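Local coordinates for protein COG3291: FOG: PKD repeat (Clostridium thermocellum, PDB 1WMX) that probably binds cellulose or related polysaccharides, as the family 30 carbohydrate-binding module of the multidomain, probable cellulase CelJ, at residues P38-V43 / T169-D174; I65-L70 / G103-V108; S124-V129 / L140-K145. One frame throughout, in Å; residues are numbered along the deposited sequence.

Interaction 1: P38-V43 / T169-D174; sequences PVDTTV and TVWFSD
D40 and V43 meet the indole of W171 where an Asx turn at D40, with the chain leaving strand 39-40 round a corner, faces strand 168-178, in one sheet of the module's beta-sandwich. Strand 48-55 pairs with both, so the two segments touch through side chains alone.

The polar link is a hydrogen bond from W171 NE1 to D40 OD1, 2.6 Å long and bent, with an N-H...O angle of 144°. It reaches the anti side of OD1, while the oxygen lies at the ring edge, tilted somewhat from its plane; carboxylate and ring are turned 42° apart. The other oxygen holds the turn: D40 OD2 accepts from the backbone N of T42 at 3.1 Å on the anti side and from T42 OG1 at 2.7 Å on the syn side, both tilted out of the carboxylate plane toward the same face. The two oxygens thus divide the work, one gripping the corner and one the tryptophan. R52 adds a long, weak ion pair to OD1.

The apolar part sandwiches the indole. V43 CG1 lies 3.4 Å above one face of the W171 ring, offset toward the rim; the closer approach of CG2 is doubtful. T169 covers the opposite face, with CG2 3.3 Å above the ring plane and displaced toward the rim.

Interaction 2: I65-L70 / G103-V108; sequences ISLLTL and GFRDKV
I65 and L67 make a van der Waals contact, with no polar bond, between their methyl ends and the R105 side chain on one face of the five-stranded antiparallel sheet of the beta-sandwich. Strands 64-69 and 101-106 are next-but-one neighbours, separated by strand 155-161, which pairs antiparallel with each of them; they therefore run in the same direction. The CA atoms of L67 and R105, the nearest pair, are 8.7 Å apart. No hydrogen bond spans this gap, and the side chains bridge it above the middle strand, where L67 also packs on V159.

R105 does most of the reaching. Its CG is anti to the backbone N (chi1 -176°) and the chain stays extended as far as NE, which carries the guanidinium across strand 155-161 toward strand 64-69. There CD2 of L67 lies over one face of the flat group, 3.6 Å above its plane and offset toward the rim. The same methyl is 3.9 Å from R105 CD, so one leucine branch touches both the aliphatic stem and the charged head. I65 comes at about a right angle to the arginine and meets NH1 with the end of its chain.

The polar end of R105 is engaged by D118 of the adjacent strand 118-122 through a salt bridge from NH1, the atom that both hydrophobic residues approach. Y113 of the second subunit packs on L67 and R105, so this patch of the sheet also belongs to the subunit interface. Between the two contacting residues, S66 faces the other way and uses OG to bond S23 OG. NH1 of R105 makes the nearest approach to both partners: 3.8 Å to L67 CD2 and 3.9 Å to I65 CD1.

Interaction 3: S124-V129 / L140-K145; sequences SNYVTV and LRDLMK
Y126 and D142 face each other with CA atoms 11.0 Å apart, the nearest CA pair between a loop and a short helical turn beside strands 118-122 and 134-139 of the beta-sandwich. S124 and N125 finish a 3-10 segment within the loop that leads from strand 118-122 of the five-stranded sheet to strand 134-139 of the larger one. That strand runs straight into a weakly bonded helix at about 140-143. The carbonyl oxygen of L140 accepts from two amides there, L143 N at 2.7 Å and M144 N at 3.0 Å, which winds the turn around a single acceptor.

The long side chain of Y126 spans most of the gap, and D142 meets it. Y126 has CG anti to its carbonyl carbon (chi1 -67°), and its ring extends from the loop past I138, P139 and T121 to bring the phenol to the helical turn. The hydroxyl donates to D142 OD1, at 2.7 Å, using the anti lone pair of that oxygen. OD1 lies at the ring edge, in the plane of the ring, and the carboxylate is rotated 30° from that plane. CB of D142 also sits 3.2 Å from Y126 OH, so the hydroxyl touches the stem of the aspartate as well as its end.

This is a surface contact, with a single hydrogen bond joining loop and turn. Beneath it the inner side of the turn is apolar: L143 packs on V119, T121 and I138 in the strands below. R141 NE bonds the backbone carbonyl of E83, and K145, just past the turn, forms a salt bridge with the side chain of that glutamate. Around the phenol, D142 OD1 lies toward the CE1 side, 3.5 Å from Y126 CE1.

In the fold
From the N terminus, 38-43 comes first and meets its partner, 169-174, only near the end of the module, so interaction 1 closes a loop of 125 residues that encloses the other two contacts. Within it, interaction 2 closes a 32-residue loop and interaction 3 a 10-residue one; these follow in series, and nothing crosses. Interaction 1 belongs to the seven-stranded sheet, interaction 2 to the five-stranded sheet, and interaction 3 to the connection between them. Interactions 2 and 3 touch: F104, beside R105 but on the inner face, packs its CD2 3.9 Å from L143 CD1. Interaction 1 touches neither, its centre about 20 Å from that of interaction 2, although its nearest atoms come within about 4 Å of interaction 3.

Interaction 1: P38-V43 / T169-D174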
loop_
_atom_site.group_PDB
_atom_site.type_symbol
_atom_site.label_atom_id
_atom_site.label_comp_id
_atom_site.label_asym_id
_atom_site.label_seq_id
_atom_site.Cartn_x
_atom_site.Cartn_y
_atom_site.Cartn_z
ATOM N N PRO B 38 6.816 -13.502 -15.689
ATOM C CA PRO B 38 7.286 -14.195 -16.888
ATOM C C PRO B 38 6.114 -14.488 -17.834
ATOM O O PRO B 38 4.980 -14.655 -17.393
ATOM C CB PRO B 38 7.910 -15.465 -16.325
ATOM C CG PRO B 38 7.028 -15.765 -15.132
ATOM C CD PRO B 38 6.804 -14.398 -14.512
ATOM N N VAL B 39 6.391 -14.524 -19.134
ATOM C CA VAL B 39 5.367 -14.813 -20.132
ATOM C C VAL B 39 5.504 -16.277 -20.537
ATOM O O VAL B 39 6.548 -16.708 -21.037
ATOM C CB VAL B 39 5.508 -13.900 -21.381
ATOM C CG1 VAL B 39 4.450 -14.264 -22.428
ATOM C CG2 VAL B 39 5.343 -12.445 -20.970
ATOM N N ASP B 40 4.441 -17.037 -20.300
ATOM C CA ASP B 40 4.416 -18.454 -20.608
ATOM C C ASP B 40 4.045 -18.674 -22.069
ATOM O O ASP B 40 2.972 -18.277 -22.520
ATOM C CB ASP B 40 3.424 -19.150 -19.677
ATOM C CG ASP B 40 3.770 -20.597 -19.437
ATOM O OD1 ASP B 40 3.376 -21.134 -18.373
ATOM O OD2 ASP B 40 4.433 -21.200 -20.309
ATOM N N THR B 41 4.956 -19.300 -22.799
ATOM C CA THR B 41 4.750 -19.565 -24.209
ATOM C C THR B 41 4.279 -20.999 -24.435
ATOM O O THR B 41 3.931 -21.382 -25.550
ATOM C CB THR B 41 6.046 -19.317 -24.996
ATOM O OG1 THR B 41 5.781 -19.437 -26.394
ATOM C CG2 THR B 41 7.114 -20.327 -24.605
ATOM N N THR B 42 4.262 -21.793 -23.371
ATOM C CA THR B 42 3.809 -23.172 -23.480
ATOM C C THR B 42 2.323 -23.284 -23.128
ATOM O O THR B 42 1.567 -23.931 -23.853
ATOM C CB THR B 42 4.660 -24.113 -22.597
ATOM O OG1 THR B 42 4.562 -23.718 -21.227
ATOM C CG2 THR B 42 6.118 -24.045 -23.029
ATOM N N VAL B 43 1.891 -22.673 -22.026
ATOM C CA VAL B 43 0.465 -22.723 -21.704
ATOM C C VAL B 43 -0.112 -21.494 -22.405
ATOM O O VAL B 43 0.242 -20.356 -22.097
ATOM C CB VAL B 43 0.184 -22.689 -20.173
ATOM C CG1 VAL B 43 1.342 -23.294 -19.420
ATOM C CG2 VAL B 43 -0.108 -21.305 -19.714
ATOM N N THR B 169 0.005 -21.390 -8.586
ATOM C CA THR B 169 0.264 -20.954 -9.949
ATOM C C THR B 169 -1.022 -20.750 -10.725
ATOM O O THR B 169 -1.924 -21.581 -10.676
ATOM C CB THR B 169 1.105 -21.981 -10.716
ATOM O OG1 THR B 169 2.307 -22.248 -9.989
ATOM C CG2 THR B 169 1.457 -21.456 -12.106
ATOM N N VAL B 170 -1.105 -19.620 -11.419
ATOM C CA VAL B 170 -2.244 -19.303 -12.272
ATOM C C VAL B 170 -1.661 -18.670 -13.523
ATOM O O VAL B 170 -0.495 -18.262 -13.549
ATOM C CB VAL B 170 -3.247 -18.308 -11.633
ATOM C CG1 VAL B 170 -3.929 -18.949 -10.445
ATOM C CG2 VAL B 170 -2.538 -17.025 -11.240
ATOM N N TRP B 171 -2.480 -18.603 -14.560
ATOM C CA TRP B 171 -2.084 -18.033 -15.829
ATOM C C TRP B 171 -3.167 -17.046 -16.229
ATOM O O TRP B 171 -4.352 -17.326 -16.074
ATOM C CB TRP B 171 -1.958 -19.154 -16.862
ATOM C CG TRP B 171 -0.754 -20.024 -16.651
ATOM C CD1 TRP B 171 0.494 -19.848 -17.196
ATOM C CD2 TRP B 171 -0.671 -21.200 -15.836
ATOM N NE1 TRP B 171 1.337 -20.845 -16.777
ATOM C CE2 TRP B 171 0.652 -21.689 -15.941
ATOM C CE3 TRP B 171 -1.585 -21.890 -15.028
ATOM C CZ2 TRP B 171 1.087 -22.839 -15.267
ATOM C CZ3 TRP B 171 -1.156 -23.034 -14.354
ATOM C CH2 TRP B 171 0.169 -23.495 -14.480
ATOM N N PHE B 172 -2.762 -15.880 -16.718
ATOM C CA PHE B 172 -3.718 -14.863 -17.132
ATOM C C PHE B 172 -3.673 -14.716 -18.646
ATOM O O PHE B 172 -2.682 -15.044 -19.293
ATOM C CB PHE B 172 -3.400 -13.489 -16.506
ATOM C CG PHE B 172 -3.560 -13.424 -15.000
ATOM C CD1 PHE B 172 -2.542 -13.855 -14.152
ATOM C CD2 PHE B 172 -4.718 -12.888 -14.433
ATOM C CE1 PHE B 172 -2.669 -13.748 -12.754
ATOM C CE2 PHE B 172 -4.860 -12.778 -13.043
ATOM C CZ PHE B 172 -3.825 -13.211 -12.201
ATOM N N SER B 173 -4.752 -14.199 -19.203
ATOM C CA SER B 173 -4.829 -13.978 -20.634
ATOM C C SER B 173 -5.737 -12.787 -20.896
ATOM O O SER B 173 -6.656 -12.523 -20.125
ATOM C CB SER B 173 -5.393 -15.224 -21.330
ATOM O OG SER B 173 -5.546 -14.997 -22.722
ATOM N N ASP B 174 -5.457 -12.055 -21.965
ATOM C CA ASP B 174 -6.287 -10.925 -22.354
ATOM C C ASP B 174 -6.726 -10.039 -21.189
ATOM O O ASP B 174 -7.923 -9.837 -20.975
ATOM C CB ASP B 174 -7.537 -11.458 -23.077
ATOM C CG ASP B 174 -8.210 -10.414 -23.945
ATOM O OD1 ASP B 174 -9.370 -10.640 -24.352
ATOM O OD2 ASP B 174 -7.587 -9.375 -24.240
#

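Interaction 2: I65-L70 / G103-V108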
loop_
_atom_site.group_PDB
_atom_site.type_symbol
_atom_site.label_atom_id
_atom_site.label_comp_id
_atom_site.label_asym_id
_atom_site.label_seq_id
_atom_site.Cartn_x
_atom_site.Cartn_y
_atom_site.Cartn_z
ATOM N N ILE B 65 4.312 -9.169 -4.250
ATOM C CA ILE B 65 3.442 -8.264 -4.972
ATOM C C ILE B 65 3.794 -8.234 -6.450
ATOM O O ILE B 65 4.928 -8.491 -6.829
ATOM C CB ILE B 65 3.580 -6.846 -4.406
ATOM C CG1 ILE B 65 2.530 -5.928 -5.017
ATOM C CG2 ILE B 65 4.985 -6.314 -4.688
ATOM C CD1 ILE B 65 2.534 -4.537 -4.417
ATOM N N SER B 66 2.804 -7.942 -7.286
ATOM C CA SER B 66 3.039 -7.825 -8.715
ATOM C C SER B 66 2.366 -6.554 -9.208
ATOM O O SER B 66 1.150 -6.410 -9.077
ATOM C CB SER B 66 2.471 -9.021 -9.474
ATOM O OG SER B 66 2.700 -8.866 -10.867
ATOM N N LEU B 67 3.149 -5.630 -9.757
ATOM C CA LEU B 67 2.600 -4.383 -10.282
ATOM C C LEU B 67 2.703 -4.379 -11.805
ATOM O O LEU B 67 3.784 -4.533 -12.365
ATOM C CB LEU B 67 3.351 -3.170 -9.706
ATOM C CG LEU B 67 3.307 -2.981 -8.179
ATOM C CD1 LEU B 67 4.344 -1.963 -7.752
ATOM C CD2 LEU B 67 1.924 -2.542 -7.747
ATOM N N LEU B 68 1.565 -4.220 -12.471
ATOM C CA LEU B 68 1.526 -4.178 -13.930
ATOM C C LEU B 68 1.065 -2.780 -14.350
ATOM O O LEU B 68 -0.097 -2.420 -14.181
ATOM C CB LEU B 68 0.567 -5.243 -14.459
ATOM C CG LEU B 68 0.853 -6.690 -14.035
ATOM C CD1 LEU B 68 -0.271 -7.588 -14.511
ATOM C CD2 LEU B 68 2.198 -7.151 -14.597
ATOM N N THR B 69 1.982 -1.993 -14.900
ATOM C CA THR B 69 1.665 -0.633 -15.298
ATOM C C THR B 69 0.712 -0.540 -16.491
ATOM O O THR B 69 0.674 -1.425 -17.353
ATOM C CB THR B 69 2.945 0.157 -15.645
ATOM O OG1 THR B 69 3.581 -0.453 -16.767
ATOM C CG2 THR B 69 3.927 0.158 -14.474
ATOM N N LEU B 70 -0.054 0.550 -16.528
ATOM C CA LEU B 70 -1.000 0.805 -17.606
ATOM C C LEU B 70 -0.340 1.730 -18.616
ATOM O O LEU B 70 -0.640 1.679 -19.799
ATOM C CB LEU B 70 -2.267 1.474 -17.061
ATOM C CG LEU B 70 -3.312 0.610 -16.349
ATOM C CD1 LEU B 70 -2.675 -0.250 -15.284
ATOM C CD2 LEU B 70 -4.365 1.526 -15.744
ATOM N N GLY B 103 -6.232 -5.672 -7.385
ATOM C CA GLY B 103 -6.771 -4.300 -7.337
ATOM C C GLY B 103 -5.958 -3.336 -8.201
ATOM O O GLY B 103 -5.268 -3.745 -9.135
ATOM N N PHE B 104 -6.067 -2.053 -7.861
ATOM C CA PHE B 104 -5.357 -0.976 -8.580
ATOM C C PHE B 104 -4.664 -0.033 -7.589
ATOM O O PHE B 104 -4.998 0.013 -6.406
ATOM C CB PHE B 104 -6.341 -0.160 -9.422
ATOM C CG PHE B 104 -6.927 -0.953 -10.576
ATOM C CD1 PHE B 104 -6.266 -0.993 -11.807
ATOM C CD2 PHE B 104 -8.123 -1.648 -10.406
ATOM C CE1 PHE B 104 -6.803 -1.733 -12.868
ATOM C CE2 PHE B 104 -8.659 -2.389 -11.460
ATOM C CZ PHE B 104 -7.999 -2.433 -12.693
ATOM N N ARG B 105 -3.707 0.702 -8.111
ATOM C CA ARG B 105 -2.914 1.670 -7.337
ATOM C C ARG B 105 -2.857 2.948 -8.141
ATOM O O ARG B 105 -2.778 2.916 -9.372
ATOM C CB ARG B 105 -1.548 1.061 -7.158
ATOM C CG ARG B 105 -0.499 1.772 -6.328
ATOM C CD ARG B 105 0.710 0.915 -6.554
ATOM N NE ARG B 105 1.824 0.944 -5.644
ATOM C CZ ARG B 105 2.051 0.068 -4.661
ATOM N NH1 ARG B 105 1.172 -0.902 -4.347
ATOM N NH2 ARG B 105 3.196 0.055 -3.992
ATOM N N ASP B 106 -2.909 4.053 -7.445
ATOM C CA ASP B 106 -2.853 5.362 -8.088
ATOM C C ASP B 106 -1.592 6.076 -7.636
ATOM O O ASP B 106 -0.782 5.519 -6.893
ATOM C CB ASP B 106 -4.082 6.193 -7.710
ATOM C CG ASP B 106 -4.007 6.778 -6.306
ATOM O OD1 ASP B 106 -4.965 7.498 -5.878
ATOM O OD2 ASP B 106 -2.991 6.547 -5.569
ATOM N N LYS B 107 -1.449 7.293 -8.100
ATOM C CA LYS B 107 -0.315 8.143 -7.742
ATOM C C LYS B 107 -0.774 9.589 -7.826
ATOM O O LYS B 107 -1.164 10.068 -8.890
ATOM C CB LYS B 107 0.865 7.904 -8.691
ATOM C CG LYS B 107 2.105 8.723 -8.316
ATOM C CD LYS B 107 3.343 8.328 -9.115
ATOM C CE LYS B 107 3.185 8.600 -10.606
ATOM N NZ LYS B 107 4.413 8.334 -11.376
ATOM N N VAL B 108 -0.731 10.250 -6.686
ATOM C CA VAL B 108 -1.130 11.660 -6.562
ATOM C C VAL B 108 -0.072 12.385 -5.746
ATOM O O VAL B 108 -0.050 12.304 -4.519
ATOM C CB VAL B 108 -2.483 11.761 -5.863
ATOM C CG1 VAL B 108 -2.908 13.217 -5.668
ATOM C CG2 VAL B 108 -3.582 11.056 -6.660
#

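Interaction 3: S124-V129 / L140-K145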
loop_
_atom_site.group_PDB
_atom_site.type_symbol
_atom_site.label_atom_id
_atom_site.label_comp_id
_atom_site.label_asym_id
_atom_site.label_seq_id
_atom_site.Cartn_x
_atom_site.Cartn_y
_atom_site.Cartn_z
ATOM N N SER B 124 -11.283 -14.422 -5.425
ATOM C CA SER B 124 -12.271 -15.472 -5.121
ATOM C C SER B 124 -13.704 -14.906 -5.093
ATOM O O SER B 124 -14.675 -15.642 -5.289
ATOM C CB SER B 124 -11.965 -16.126 -3.767
ATOM O OG SER B 124 -11.855 -15.150 -2.746
ATOM N N ASN B 125 -13.808 -13.609 -4.856
ATOM C CA ASN B 125 -15.107 -12.921 -4.797
ATOM C C ASN B 125 -15.735 -12.773 -6.173
ATOM O O ASN B 125 -16.890 -12.360 -6.301
ATOM C CB ASN B 125 -14.952 -11.512 -4.223
ATOM C CG ASN B 125 -14.769 -11.529 -2.727
ATOM O OD1 ASN B 125 -14.544 -10.476 -2.122
ATOM N ND2 ASN B 125 -14.856 -12.685 -2.102
ATOM N N TYR B 126 -14.987 -13.109 -7.207
ATOM C CA TYR B 126 -15.516 -12.955 -8.560
ATOM C C TYR B 126 -15.339 -14.209 -9.414
ATOM O O TYR B 126 -15.831 -14.279 -10.544
ATOM C CB TYR B 126 -14.826 -11.771 -9.228
ATOM C CG TYR B 126 -15.206 -10.459 -8.547
ATOM C CD1 TYR B 126 -16.426 -9.846 -8.839
ATOM C CD2 TYR B 126 -14.342 -9.870 -7.623
ATOM C CE1 TYR B 126 -16.785 -8.653 -8.208
ATOM C CE2 TYR B 126 -14.699 -8.677 -6.989
ATOM C CZ TYR B 126 -15.922 -8.067 -7.282
ATOM O OH TYR B 126 -16.276 -6.902 -6.666
ATOM N N VAL B 127 -14.650 -15.188 -8.874
ATOM C CA VAL B 127 -14.432 -16.444 -9.591
ATOM C C VAL B 127 -13.903 -17.504 -8.640
ATOM O O VAL B 127 -13.406 -17.195 -7.557
ATOM C CB VAL B 127 -13.405 -16.246 -10.716
ATOM C CG1 VAL B 127 -12.011 -15.932 -10.164
ATOM C CG2 VAL B 127 -13.283 -17.492 -11.600
ATOM N N THR B 128 -14.042 -18.735 -9.067
ATOM C CA THR B 128 -13.529 -19.893 -8.337
ATOM C C THR B 128 -12.617 -20.587 -9.326
ATOM O O THR B 128 -13.060 -21.412 -10.126
ATOM C CB THR B 128 -14.655 -20.840 -7.884
ATOM O OG1 THR B 128 -15.531 -20.172 -6.972
ATOM C CG2 THR B 128 -14.094 -22.085 -7.183
ATOM N N VAL B 129 -11.353 -20.228 -9.264
ATOM C CA VAL B 129 -10.347 -20.756 -10.193
ATOM C C VAL B 129 -10.317 -22.289 -10.223
ATOM O O VAL B 129 -10.296 -22.955 -9.186
ATOM C CB VAL B 129 -8.960 -20.251 -9.824
ATOM C CG1 VAL B 129 -7.945 -20.582 -10.920
ATOM C CG2 VAL B 129 -8.956 -18.736 -9.617
ATOM N N LEU B 140 -15.252 -2.448 -11.822
ATOM C CA LEU B 140 -14.545 -1.223 -11.371
ATOM C C LEU B 140 -15.288 -0.555 -10.214
ATOM O O LEU B 140 -14.685 -0.211 -9.185
ATOM C CB LEU B 140 -14.450 -0.213 -12.536
ATOM C CG LEU B 140 -13.534 -0.676 -13.682
ATOM C CD1 LEU B 140 -13.052 0.475 -14.574
ATOM C CD2 LEU B 140 -12.265 -1.372 -13.194
ATOM N N ARG B 141 -16.541 -0.160 -10.389
ATOM C CA ARG B 141 -17.237 0.590 -9.329
ATOM C C ARG B 141 -17.120 -0.186 -8.002
ATOM O O ARG B 141 -17.067 0.416 -6.916
ATOM C CB ARG B 141 -18.770 0.813 -9.724
ATOM C CG ARG B 141 -19.576 -0.515 -9.919
ATOM C CD ARG B 141 -21.037 -0.498 -10.562
ATOM N NE ARG B 141 -21.091 -0.690 -11.947
ATOM C CZ ARG B 141 -21.022 -1.639 -12.891
ATOM N NH1 ARG B 141 -20.965 -2.982 -12.732
ATOM N NH2 ARG B 141 -20.887 -1.204 -14.136
ATOM N N ASP B 142 -16.830 -1.442 -8.027
ATOM C CA ASP B 142 -16.729 -2.213 -6.778
ATOM C C ASP B 142 -15.399 -1.935 -6.033
ATOM O O ASP B 142 -15.288 -2.165 -4.825
ATOM C CB ASP B 142 -16.765 -3.730 -7.070
ATOM C CG ASP B 142 -18.123 -4.243 -7.558
ATOM O OD1 ASP B 142 -18.314 -5.513 -7.717
ATOM O OD2 ASP B 142 -19.072 -3.414 -7.810
ATOM N N LEU B 143 -14.413 -1.442 -6.773
ATOM C CA LEU B 143 -13.053 -1.182 -6.232
ATOM C C LEU B 143 -12.770 0.280 -5.992
ATOM O O LEU B 143 -12.358 0.672 -4.876
ATOM C CB LEU B 143 -11.999 -1.652 -7.244
ATOM C CG LEU B 143 -11.787 -3.157 -7.239
ATOM C CD1 LEU B 143 -10.790 -3.624 -8.305
ATOM C CD2 LEU B 143 -11.247 -3.665 -5.906
ATOM N N MET B 144 -13.005 0.979 -7.063
ATOM C CA MET B 144 -12.772 2.397 -7.179
ATOM C C MET B 144 -13.934 3.280 -6.762
ATOM O O MET B 144 -14.197 4.310 -7.386
ATOM C CB MET B 144 -12.501 2.760 -8.601
ATOM C CG MET B 144 -11.271 2.107 -9.171
ATOM S SD MET B 144 -10.930 2.736 -10.785
ATOM C CE MET B 144 -9.556 1.884 -11.499
ATOM N N LYS B 145 -14.632 2.897 -5.741
ATOM C CA LYS B 145 -15.710 3.743 -5.206
ATOM C C LYS B 145 -15.172 4.187 -3.805
ATOM O O LYS B 145 -15.602 3.668 -2.776
ATOM C CB LYS B 145 -17.042 2.960 -5.165
ATOM C CG LYS B 145 -17.886 3.131 -6.467
ATOM C CD LYS B 145 -19.409 3.117 -6.218
ATOM C CE LYS B 145 -20.241 3.532 -7.447
ATOM N NZ LYS B 145 -20.218 4.982 -7.701
#